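Local structure of erythrocyte membrane protein 1 (Plasmodium falciparum, 2XU0) at residues C139-N142 and L143-D147; K213-K216 and V217-G220; L221-V224 and F225-Y229. The protein probably binds host cell-surface receptors as a parasite adhesin, this chain being its N-terminal segment and first Duffy-binding-like domain, a rosetting domain. The protein carries 10 engineered substitutions. All coordinates share one frame; numbering follows the deposited sequence.

Contact 1: residues C139-N142 and L143-D147; sequences CDQN and LEFLD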
ATOM      1  N   CYS A 139      -6.468  -4.485 -11.544  1.00 40.86           N
ATOM      2  CA  CYS A 139      -7.425  -4.837 -12.603  1.00 41.02           C
ATOM      3  C   CYS A 139      -7.850  -3.641 -13.442  1.00 43.58           C
ATOM      4  O   CYS A 139      -8.982  -3.173 -13.311  1.00 44.03           O
ATOM      5  CB  CYS A 139      -8.627  -5.582 -12.026  1.00 41.70           C
ATOM      6  SG  CYS A 139      -8.204  -7.118 -11.168  0.75 46.31           S
ATOM      7  N   ASP A 140      -6.956  -3.175 -14.347  1.00 39.08           N
ATOM      8  CA  ASP A 140      -7.133  -1.995 -15.202  1.00 38.86           C
ATOM      9  C   ASP A 140      -7.265  -2.316 -16.711  1.00 41.93           C
ATOM     10  O   ASP A 140      -7.347  -1.402 -17.537  1.00 38.16           O
ATOM     11  CB  ASP A 140      -5.904  -1.049 -14.992  1.00 41.80           C
ATOM     12  CG  ASP A 140      -4.569  -1.578 -15.538  1.00 52.87           C
ATOM     13  OD1 ASP A 140      -4.473  -2.803 -15.830  1.00 53.10           O
ATOM     14  OD2 ASP A 140      -3.608  -0.793 -15.611  1.00 61.19           O
ATOM     15  N   GLN A 141      -7.263  -3.606 -17.061  1.00 43.35           N
ATOM     16  CA  GLN A 141      -7.303  -4.089 -18.443  1.00 43.75           C
ATOM     17  C   GLN A 141      -8.342  -3.492 -19.391  1.00 48.45           C
ATOM     18  O   GLN A 141      -8.004  -3.180 -20.535  1.00 48.64           O
ATOM     19  CB  GLN A 141      -7.221  -5.608 -18.486  1.00 45.56           C
ATOM     20  CG  GLN A 141      -6.435  -6.131 -19.679  1.00 66.63           C
ATOM     21  CD  GLN A 141      -7.313  -6.732 -20.745  1.00 81.82           C
ATOM     22  OE1 GLN A 141      -7.040  -6.593 -21.936  1.00 76.88           O
ATOM     23  NE2 GLN A 141      -8.356  -7.455 -20.337  1.00 70.36           N
ATOM     24  N   ASN A 142      -9.563  -3.219 -18.895  1.00 44.80           N
ATOM     25  CA  ASN A 142     -10.646  -2.617 -19.678  1.00 43.42           C
ATOM     26  C   ASN A 142     -10.348  -1.194 -20.091  1.00 49.46           C
ATOM     27  O   ASN A 142     -10.858  -0.732 -21.130  1.00 50.45           O
ATOM     28  CB  ASN A 142     -11.961  -2.675 -18.886  1.00 43.66           C
ATOM     29  CG  ASN A 142     -11.947  -1.904 -17.593  1.00 49.34           C
ATOM     30  OD1 ASN A 142     -11.129  -2.146 -16.685  1.00 43.58           O
ATOM     31  ND2 ASN A 142     -12.848  -0.951 -17.493  1.00 37.75           N
ATOM     32  N   LEU A 143      -9.509  -0.484 -19.289  1.00 46.07           N
ATOM     33  CA  LEU A 143      -9.105   0.889 -19.586  1.00 45.79           C
ATOM     34  C   LEU A 143      -8.086   0.948 -20.735  1.00 48.65           C
ATOM     35  O   LEU A 143      -7.789   2.042 -21.201  1.00 47.01           O
ATOM     36  CB  LEU A 143      -8.607   1.651 -18.332  1.00 46.27           C
ATOM     37  CG  LEU A 143      -9.533   1.714 -17.085  1.00 50.63           C
ATOM     38  CD1 LEU A 143      -8.966   2.667 -16.040  1.00 49.95           C
ATOM     39  CD2 LEU A 143     -10.954   2.163 -17.454  1.00 51.41           C
ATOM     40  N   GLU A 144      -7.602  -0.220 -21.235  1.00 47.53           N
ATOM     41  CA  GLU A 144      -6.686  -0.292 -22.401  1.00 48.90           C
ATOM     42  C   GLU A 144      -7.481  -0.244 -23.727  1.00 54.73           C
ATOM     43  O   GLU A 144      -6.894  -0.329 -24.803  1.00 55.59           O
ATOM     44  CB  GLU A 144      -5.838  -1.571 -22.370  1.00 50.37           C
ATOM     45  CG  GLU A 144      -4.930  -1.732 -21.160  1.00 59.69           C
ATOM     46  CD  GLU A 144      -4.005  -2.928 -21.231  1.00 79.19           C
ATOM     47  OE1 GLU A 144      -3.561  -3.268 -22.352  1.00 92.81           O
ATOM     48  OE2 GLU A 144      -3.730  -3.534 -20.170  1.00 65.18           O
ATOM     49  N   PHE A 145      -8.819  -0.070 -23.633  1.00 51.63           N
ATOM     50  CA  PHE A 145      -9.779  -0.068 -24.736  1.00 51.35           C
ATOM     51  C   PHE A 145     -10.712   1.133 -24.659  1.00 57.17           C
ATOM     52  O   PHE A 145     -11.935   1.004 -24.781  1.00 57.34           O
ATOM     53  CB  PHE A 145     -10.565  -1.406 -24.721  1.00 52.69           C
ATOM     54  CG  PHE A 145      -9.653  -2.606 -24.821  1.00 53.09           C
ATOM     55  CD1 PHE A 145      -9.192  -3.050 -26.056  1.00 55.46           C
ATOM     56  CD2 PHE A 145      -9.221  -3.267 -23.679  1.00 54.17           C
ATOM     57  CE1 PHE A 145      -8.315  -4.135 -26.144  1.00 56.00           C
ATOM     58  CE2 PHE A 145      -8.332  -4.336 -23.767  1.00 56.95           C
ATOM     59  CZ  PHE A 145      -7.904  -4.778 -25.000  1.00 55.65           C
ATOM     60  N   LEU A 146     -10.116   2.312 -24.463  1.00 54.51           N
ATOM     61  CA  LEU A 146     -10.818   3.579 -24.346  1.00 54.71           C
ATOM     62  C   LEU A 146     -10.712   4.375 -25.644  1.00 61.53           C
ATOM     63  O   LEU A 146     -11.534   5.262 -25.880  1.00 61.62           O
ATOM     64  CB  LEU A 146     -10.229   4.370 -23.164  1.00 54.46           C
ATOM     65  CG  LEU A 146     -10.965   4.398 -21.796  1.00 58.15           C
ATOM     66  CD1 LEU A 146     -11.801   3.143 -21.528  1.00 57.91           C
ATOM     67  CD2 LEU A 146      -9.975   4.625 -20.663  1.00 57.80           C
ATOM     68  N   ASP A 147      -9.702   4.073 -26.480  1.00 59.97           N
ATOM     69  CA  ASP A 147      -9.516   4.750 -27.757  1.00 61.12           C
ATOM     70  C   ASP A 147     -10.379   4.022 -28.793  1.00 67.44           C
ATOM     71  O   ASP A 147      -9.931   3.064 -29.434  1.00 66.76           O
ATOM     72  CB  ASP A 147      -8.026   4.790 -28.159  1.00 63.28           C
ATOM     73  CG  ASP A 147      -7.664   5.740 -29.294  1.00 75.05           C
ATOM     74  OD1 ASP A 147      -8.582   6.400 -29.842  1.00 77.32           O
ATOM     75  OD2 ASP A 147      -6.465   5.832 -29.628  1.00 79.48           O
TER
HETATM   76  O   HOH W   1      -2.015  -1.594 -17.979  1.00 46.15           O
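D140 O takes the backbone N-H of L143 at 2.9 Å and opens a run of three i to i+3 bonds. The carboxylate of D140 stands near that of E144, D140 OD1 to E144 OE2 4.5 Å, two like charges whose repulsion is probably eased by R100, whose NH2 makes a salt bridge with both; a water also donates to D140 OD2 and, weakly, to E144 OE2. Q141 O receives E144 N at 3.1 Å from well above the carbonyl plane (57° out). The Q141 side chain, bent at chi2 (-106°), crosses that of E144 at about a right angle, with Q141 CG 3.8 Å from E144 OE2. Its amide end then reaches the edge of the F145 ring: Q141 OE1 lies 3.2 Å from F145 CE2, near the ring plane, while amide and ring planes stand 86° apart. N142 O accepts F145 N at 3.3 Å and also sits at that ring edge. N142 and L143 run side by side, N142 ND2 3.6 Å from L143 CD2, and the buried N142 amide is satisfied by T164 and N160 O of helix 154-175. Successive i to i+3 bonds typify a short 3-10 turn, here in the loop before helix 154-175 of the Duffy-binding-like domain.

Contact 2: residues K213-K216 and V217-G220; sequences KDDK and VQKG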
ATOM      1  N   LYS A 213       5.951  -0.493 -22.281  1.00 41.99           N
ATOM      2  CA  LYS A 213       6.253   0.610 -23.209  1.00 41.68           C
ATOM      3  C   LYS A 213       5.038   1.213 -23.934  1.00 44.76           C
ATOM      4  O   LYS A 213       5.130   2.330 -24.436  1.00 46.04           O
ATOM      5  CB  LYS A 213       7.332   0.175 -24.242  1.00 44.28           C
ATOM      6  CG  LYS A 213       6.873  -0.956 -25.187  1.00 51.28           C
ATOM      7  CD  LYS A 213       7.830  -1.168 -26.362  1.00 56.75           C
ATOM      8  CE  LYS A 213       7.194  -1.969 -27.471  1.00 49.61           C
ATOM      9  NZ  LYS A 213       6.150  -1.185 -28.181  1.00 49.88           N
ATOM     10  N   ASP A 214       3.930   0.476 -24.044  1.00 38.82           N
ATOM     11  CA  ASP A 214       2.761   0.963 -24.783  1.00 38.42           C
ATOM     12  C   ASP A 214       1.887   2.025 -24.096  1.00 41.06           C
ATOM     13  O   ASP A 214       1.255   2.825 -24.791  1.00 39.29           O
ATOM     14  CB  ASP A 214       1.947  -0.214 -25.340  1.00 41.36           C
ATOM     15  CG  ASP A 214       2.746  -1.101 -26.296  0.80 49.31           C
ATOM     16  OD1 ASP A 214       3.543  -0.551 -27.096  0.60 49.33           O
ATOM     17  OD2 ASP A 214       2.608  -2.344 -26.210  0.60 50.64           O
ATOM     18  N   ASP A 215       1.851   2.040 -22.737  1.00 37.34           N
ATOM     19  CA  ASP A 215       1.079   3.013 -21.936  1.00 37.12           C
ATOM     20  C   ASP A 215      -0.367   3.174 -22.425  1.00 38.91           C
ATOM     21  O   ASP A 215      -0.892   4.297 -22.453  1.00 36.97           O
ATOM     22  CB  ASP A 215       1.802   4.379 -21.924  1.00 39.57           C
ATOM     23  CG  ASP A 215       1.749   5.164 -20.625  1.00 47.52           C
ATOM     24  OD1 ASP A 215       1.321   4.590 -19.602  1.00 48.35           O
ATOM     25  OD2 ASP A 215       2.238   6.318 -20.610  1.00 50.35           O
ATOM     26  N   LYS A 216      -1.004   2.039 -22.809  1.00 36.03           N
ATOM     27  CA  LYS A 216      -2.365   2.019 -23.374  1.00 35.99           C
ATOM     28  C   LYS A 216      -3.432   2.662 -22.522  1.00 35.86           C
ATOM     29  O   LYS A 216      -4.255   3.409 -23.058  1.00 36.40           O
ATOM     30  CB  LYS A 216      -2.763   0.600 -23.833  1.00 39.38           C
ATOM     31  CG  LYS A 216      -2.147   0.302 -25.206  1.00 55.10           C
ATOM     32  CD  LYS A 216      -2.378  -1.111 -25.696  1.00 66.46           C
ATOM     33  CE  LYS A 216      -1.680  -1.354 -27.022  1.00 75.08           C
ATOM     34  NZ  LYS A 216      -1.960  -2.715 -27.553  1.00 81.11           N
ATOM     35  N   VAL A 217      -3.422   2.394 -21.192  1.00 30.53           N
ATOM     36  CA  VAL A 217      -4.422   2.985 -20.280  1.00 28.49           C
ATOM     37  C   VAL A 217      -4.347   4.487 -20.368  1.00 33.02           C
ATOM     38  O   VAL A 217      -5.364   5.115 -20.610  1.00 36.03           O
ATOM     39  CB  VAL A 217      -4.299   2.486 -18.799  1.00 30.14           C
ATOM     40  CG1 VAL A 217      -5.230   3.283 -17.881  1.00 29.11           C
ATOM     41  CG2 VAL A 217      -4.596   1.002 -18.684  1.00 28.95           C
ATOM     42  N   GLN A 218      -3.132   5.066 -20.248  1.00 31.01           N
ATOM     43  CA  GLN A 218      -2.931   6.522 -20.295  1.00 30.93           C
ATOM     44  C   GLN A 218      -3.262   7.151 -21.627  1.00 38.70           C
ATOM     45  O   GLN A 218      -3.881   8.224 -21.671  1.00 38.91           O
ATOM     46  CB  GLN A 218      -1.522   6.915 -19.835  1.00 31.86           C
ATOM     47  CG  GLN A 218      -1.321   6.729 -18.336  1.00 34.43           C
ATOM     48  CD  GLN A 218      -2.385   7.425 -17.500  1.00 37.83           C
ATOM     49  OE1 GLN A 218      -2.735   8.591 -17.707  1.00 39.94           O
ATOM     50  NE2 GLN A 218      -2.886   6.745 -16.503  1.00 32.45           N
ATOM     51  N   LYS A 219      -2.860   6.482 -22.716  1.00 37.23           N
ATOM     52  CA  LYS A 219      -3.131   6.970 -24.069  1.00 38.19           C
ATOM     53  C   LYS A 219      -4.626   6.992 -24.358  1.00 43.84           C
ATOM     54  O   LYS A 219      -5.107   7.975 -24.915  1.00 43.74           O
ATOM     55  CB  LYS A 219      -2.323   6.181 -25.107  1.00 41.57           C
ATOM     56  CG  LYS A 219      -0.842   6.455 -24.907  1.00 54.63           C
ATOM     57  CD  LYS A 219       0.084   5.838 -25.925  1.00 68.49           C
ATOM     58  CE  LYS A 219       1.514   5.964 -25.439  1.00 76.95           C
ATOM     59  NZ  LYS A 219       2.032   7.362 -25.516  1.00 83.71           N
ATOM     60  N   GLY A 220      -5.347   5.962 -23.886  1.00 41.56           N
ATOM     61  CA  GLY A 220      -6.798   5.886 -24.003  1.00 41.34           C
ATOM     62  C   GLY A 220      -7.469   7.000 -23.231  1.00 44.83           C
ATOM     63  O   GLY A 220      -8.338   7.695 -23.766  1.00 45.21           O
TER
HETATM   64  O   HOH W   2      -0.886   3.134 -19.020  1.00 35.71           O
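The backbone turns into helix through D215, whose positive phi and psi (48°, 40°) precede two i to i+4 bonds, K219 N to D215 O at 3.0 Å and G220 N to K216 O at 2.9 Å. The side chains of D215 and Q218 meet at a slant, with D215 OD1 3.6 Å from Q218 CG. One water donates to D215 OD1 and accepts from Q218 N, tying the acid indirectly to the first turn. D215 occupies the N-cap position of helix 216-231 in the Duffy-binding-like domain, but its side chain makes no direct capping bond; OD1 instead forms a salt bridge with R119. The amide of Q218, turned off by the bend at chi2 (-53°), is held at both ends, OE1 by R253 and NE2 by I202 O. K219 runs its extended aliphatic chain back along the entering backbone, bending only at its end: K219 CG is 3.3 Å from D215 O, and K219 CE lies 3.2 Å from D214 O and 3.9 Å from D215 CB. K219 NZ stays 5.0 Å from D215 OD2, where the opposite charges may attract weakly, though no salt bridge forms. Ahead of the helix, K213 NZ does pair with D214 OD1, on the syn side of the carboxylate.

Contact 3: residues L221-V224 and F225-Y229; sequences LQVV and FKKIY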
ATOM      1  N   LEU A 221      -6.998   7.233 -21.993  1.00 40.27           N
ATOM      2  CA  LEU A 221      -7.516   8.287 -21.112  1.00 38.68           C
ATOM      3  C   LEU A 221      -7.309   9.676 -21.681  1.00 42.62           C
ATOM      4  O   LEU A 221      -8.232  10.477 -21.623  1.00 41.59           O
ATOM      5  CB  LEU A 221      -6.942   8.179 -19.687  1.00 37.69           C
ATOM      6  CG  LEU A 221      -7.541   7.094 -18.822  1.00 40.58           C
ATOM      7  CD1 LEU A 221      -6.662   6.796 -17.627  1.00 39.17           C
ATOM      8  CD2 LEU A 221      -8.941   7.469 -18.367  1.00 40.29           C
ATOM      9  N   GLN A 222      -6.139   9.958 -22.270  1.00 41.56           N
ATOM     10  CA  GLN A 222      -5.930  11.268 -22.895  1.00 43.14           C
ATOM     11  C   GLN A 222      -6.802  11.530 -24.137  1.00 47.80           C
ATOM     12  O   GLN A 222      -7.198  12.677 -24.353  1.00 46.69           O
ATOM     13  CB  GLN A 222      -4.450  11.664 -23.053  1.00 45.52           C
ATOM     14  CG  GLN A 222      -3.550  10.632 -23.685  1.00 65.40           C
ATOM     15  CD  GLN A 222      -2.097  10.881 -23.354  1.00 73.71           C
ATOM     16  OE1 GLN A 222      -1.625  10.623 -22.237  1.00 60.76           O
ATOM     17  NE2 GLN A 222      -1.348  11.339 -24.343  1.00 65.61           N
ATOM     18  N   VAL A 223      -7.210  10.453 -24.858  1.00 45.45           N
ATOM     19  CA  VAL A 223      -8.114  10.515 -26.016  1.00 45.93           C
ATOM     20  C   VAL A 223      -9.537  10.811 -25.500  1.00 49.84           C
ATOM     21  O   VAL A 223     -10.171  11.766 -25.965  1.00 48.84           O
ATOM     22  CB  VAL A 223      -8.045   9.219 -26.884  1.00 50.72           C
ATOM     23  CG1 VAL A 223      -9.210   9.139 -27.881  1.00 50.60           C
ATOM     24  CG2 VAL A 223      -6.700   9.106 -27.614  1.00 50.33           C
ATOM     25  N   VAL A 224     -10.015  10.024 -24.505  1.00 47.28           N
ATOM     26  CA  VAL A 224     -11.347  10.215 -23.894  1.00 47.13           C
ATOM     27  C   VAL A 224     -11.485  11.620 -23.304  1.00 49.92           C
ATOM     28  O   VAL A 224     -12.497  12.285 -23.534  1.00 50.10           O
ATOM     29  CB  VAL A 224     -11.707   9.121 -22.858  1.00 52.00           C
ATOM     30  CG1 VAL A 224     -13.124   9.315 -22.320  1.00 52.70           C
ATOM     31  CG2 VAL A 224     -11.573   7.741 -23.464  1.00 51.61           C
ATOM     32  N   PHE A 225     -10.451  12.086 -22.587  1.00 44.84           N
ATOM     33  CA  PHE A 225     -10.463  13.415 -21.973  1.00 43.01           C
ATOM     34  C   PHE A 225     -10.394  14.596 -22.950  1.00 49.65           C
ATOM     35  O   PHE A 225     -10.861  15.686 -22.614  1.00 49.09           O
ATOM     36  CB  PHE A 225      -9.470  13.501 -20.808  1.00 42.74           C
ATOM     37  CG  PHE A 225     -10.020  13.004 -19.480  1.00 40.56           C
ATOM     38  CD1 PHE A 225     -10.907  13.786 -18.738  1.00 41.06           C
ATOM     39  CD2 PHE A 225      -9.584  11.804 -18.934  1.00 38.95           C
ATOM     40  CE1 PHE A 225     -11.386  13.350 -17.500  1.00 40.73           C
ATOM     41  CE2 PHE A 225     -10.024  11.389 -17.670  1.00 41.10           C
ATOM     42  CZ  PHE A 225     -10.922  12.164 -16.960  1.00 39.14           C
ATOM     43  N   LYS A 226      -9.865  14.367 -24.177  1.00 49.24           N
ATOM     44  CA  LYS A 226      -9.818  15.365 -25.262  1.00 49.02           C
ATOM     45  C   LYS A 226     -11.260  15.548 -25.816  1.00 51.18           C
ATOM     46  O   LYS A 226     -11.734  16.676 -25.964  1.00 50.95           O
ATOM     47  CB  LYS A 226      -8.844  14.903 -26.356  1.00 53.09           C
ATOM     48  CG  LYS A 226      -8.561  15.966 -27.425  1.00 74.48           C
ATOM     49  CD  LYS A 226      -7.480  15.513 -28.392  1.00 84.79           C
ATOM     50  CE  LYS A 226      -7.232  16.509 -29.496  1.00 94.31           C
ATOM     51  NZ  LYS A 226      -6.297  15.961 -30.519  1.00101.82           N
ATOM     52  N   LYS A 227     -11.968  14.420 -26.033  1.00 46.71           N
ATOM     53  CA  LYS A 227     -13.370  14.357 -26.444  1.00 45.88           C
ATOM     54  C   LYS A 227     -14.249  15.065 -25.420  1.00 49.81           C
ATOM     55  O   LYS A 227     -15.030  15.935 -25.806  1.00 50.48           O
ATOM     56  CB  LYS A 227     -13.819  12.894 -26.613  1.00 47.27           C
ATOM     57  CG  LYS A 227     -13.157  12.208 -27.793  1.00 52.21           C
ATOM     58  CD  LYS A 227     -13.418  10.737 -27.786  1.00 59.95           C
ATOM     59  CE  LYS A 227     -13.003  10.075 -29.073  1.00 60.67           C
ATOM     60  NZ  LYS A 227     -13.393   8.646 -29.080  1.00 63.04           N
ATOM     61  N   ILE A 228     -14.086  14.746 -24.109  1.00 46.06           N
ATOM     62  CA  ILE A 228     -14.847  15.375 -23.012  1.00 44.90           C
ATOM     63  C   ILE A 228     -14.663  16.887 -23.064  1.00 50.41           C
ATOM     64  O   ILE A 228     -15.660  17.598 -23.047  1.00 50.94           O
ATOM     65  CB  ILE A 228     -14.545  14.758 -21.594  1.00 47.21           C
ATOM     66  CG1 ILE A 228     -14.981  13.285 -21.532  1.00 47.15           C
ATOM     67  CG2 ILE A 228     -15.238  15.557 -20.474  1.00 47.99           C
ATOM     68  CD1 ILE A 228     -14.358  12.444 -20.380  1.00 59.79           C
ATOM     69  N   TYR A 229     -13.404  17.370 -23.193  1.00 47.83           N
ATOM     70  CA  TYR A 229     -13.087  18.795 -23.264  1.00 48.83           C
ATOM     71  C   TYR A 229     -13.785  19.489 -24.423  1.00 58.07           C
ATOM     72  O   TYR A 229     -14.305  20.589 -24.232  1.00 58.47           O
ATOM     73  CB  TYR A 229     -11.576  19.044 -23.348  1.00 49.09           C
ATOM     74  CG  TYR A 229     -11.205  20.512 -23.340  1.00 49.77           C
ATOM     75  CD1 TYR A 229     -11.368  21.285 -22.197  1.00 51.24           C
ATOM     76  CD2 TYR A 229     -10.693  21.129 -24.476  1.00 50.72           C
ATOM     77  CE1 TYR A 229     -11.000  22.630 -22.174  1.00 52.70           C
ATOM     78  CE2 TYR A 229     -10.333  22.477 -24.470  1.00 51.44           C
ATOM     79  CZ  TYR A 229     -10.486  23.223 -23.314  1.00 58.92           C
ATOM     80  OH  TYR A 229     -10.104  24.543 -23.286  1.00 60.51           O
TER
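L221 O accepts F225 N at 2.9 Å, the first of the i to i+4 bonds along this middle part of alpha-helix 216-231 in the Duffy-binding-like domain. V223 O takes K227 N at 3.2 Å with a nearly straight hydrogen (168°), and V224 O receives I228 N at 3.0 Å in the carbonyl plane. K226 N is held less firmly: it divides between Q222 O and V223 O, both weak, leaving V223 O with two donors. F225 O in turn accepts Y229 N. Beyond the backbone, K227 extends alongside V223, K227 CE 4.1 Å from V223 CG1, and carries its ammonium away to N152 OD1 and T151 O. Y229 OH is likewise bonded, to R237 O. The buried side chains here are largely apolar. L221 and F225 lie side by side, L221 CD2 4.1 Å from F225 CE2, and the F225 ring also meets W256 edge-to-face, while L157 of helix 154-175 packs against L221, V224, F225 and I228. V224 and I228 cross at a slant; V224 CG1, opposite its backbone N (chi1 -177°), meets I228 CD1 at 3.9 Å. L221 O, besides taking the F225 amide, lies at the edge of the F225 ring, near its plane, 3.3 Å from F225 CD2.

In the fold
Contact 1 comes first along the chain, in the loop between helices 133-136 and 154-175; contacts 2 and 3 follow directly on one another, the first entering helix 216-231 and the second continuing along it. The centres of contacts 1 and 2 are about 9 Å apart. Contact 3 has its centre about 14 Å from that of contact 1 and about 13 Å from that of contact 2. The 139-147 loop lies along the helix: V217 packs on D140, L143 and E144, L146 reaches G220, L221 and V224, and D147 meets V223. All three belong to the Duffy-binding domain; a loop some 70 residues earlier covers one side of this helix, while helices 154-175 and 249-268 also pack on it, joining these parts into one helical bundle.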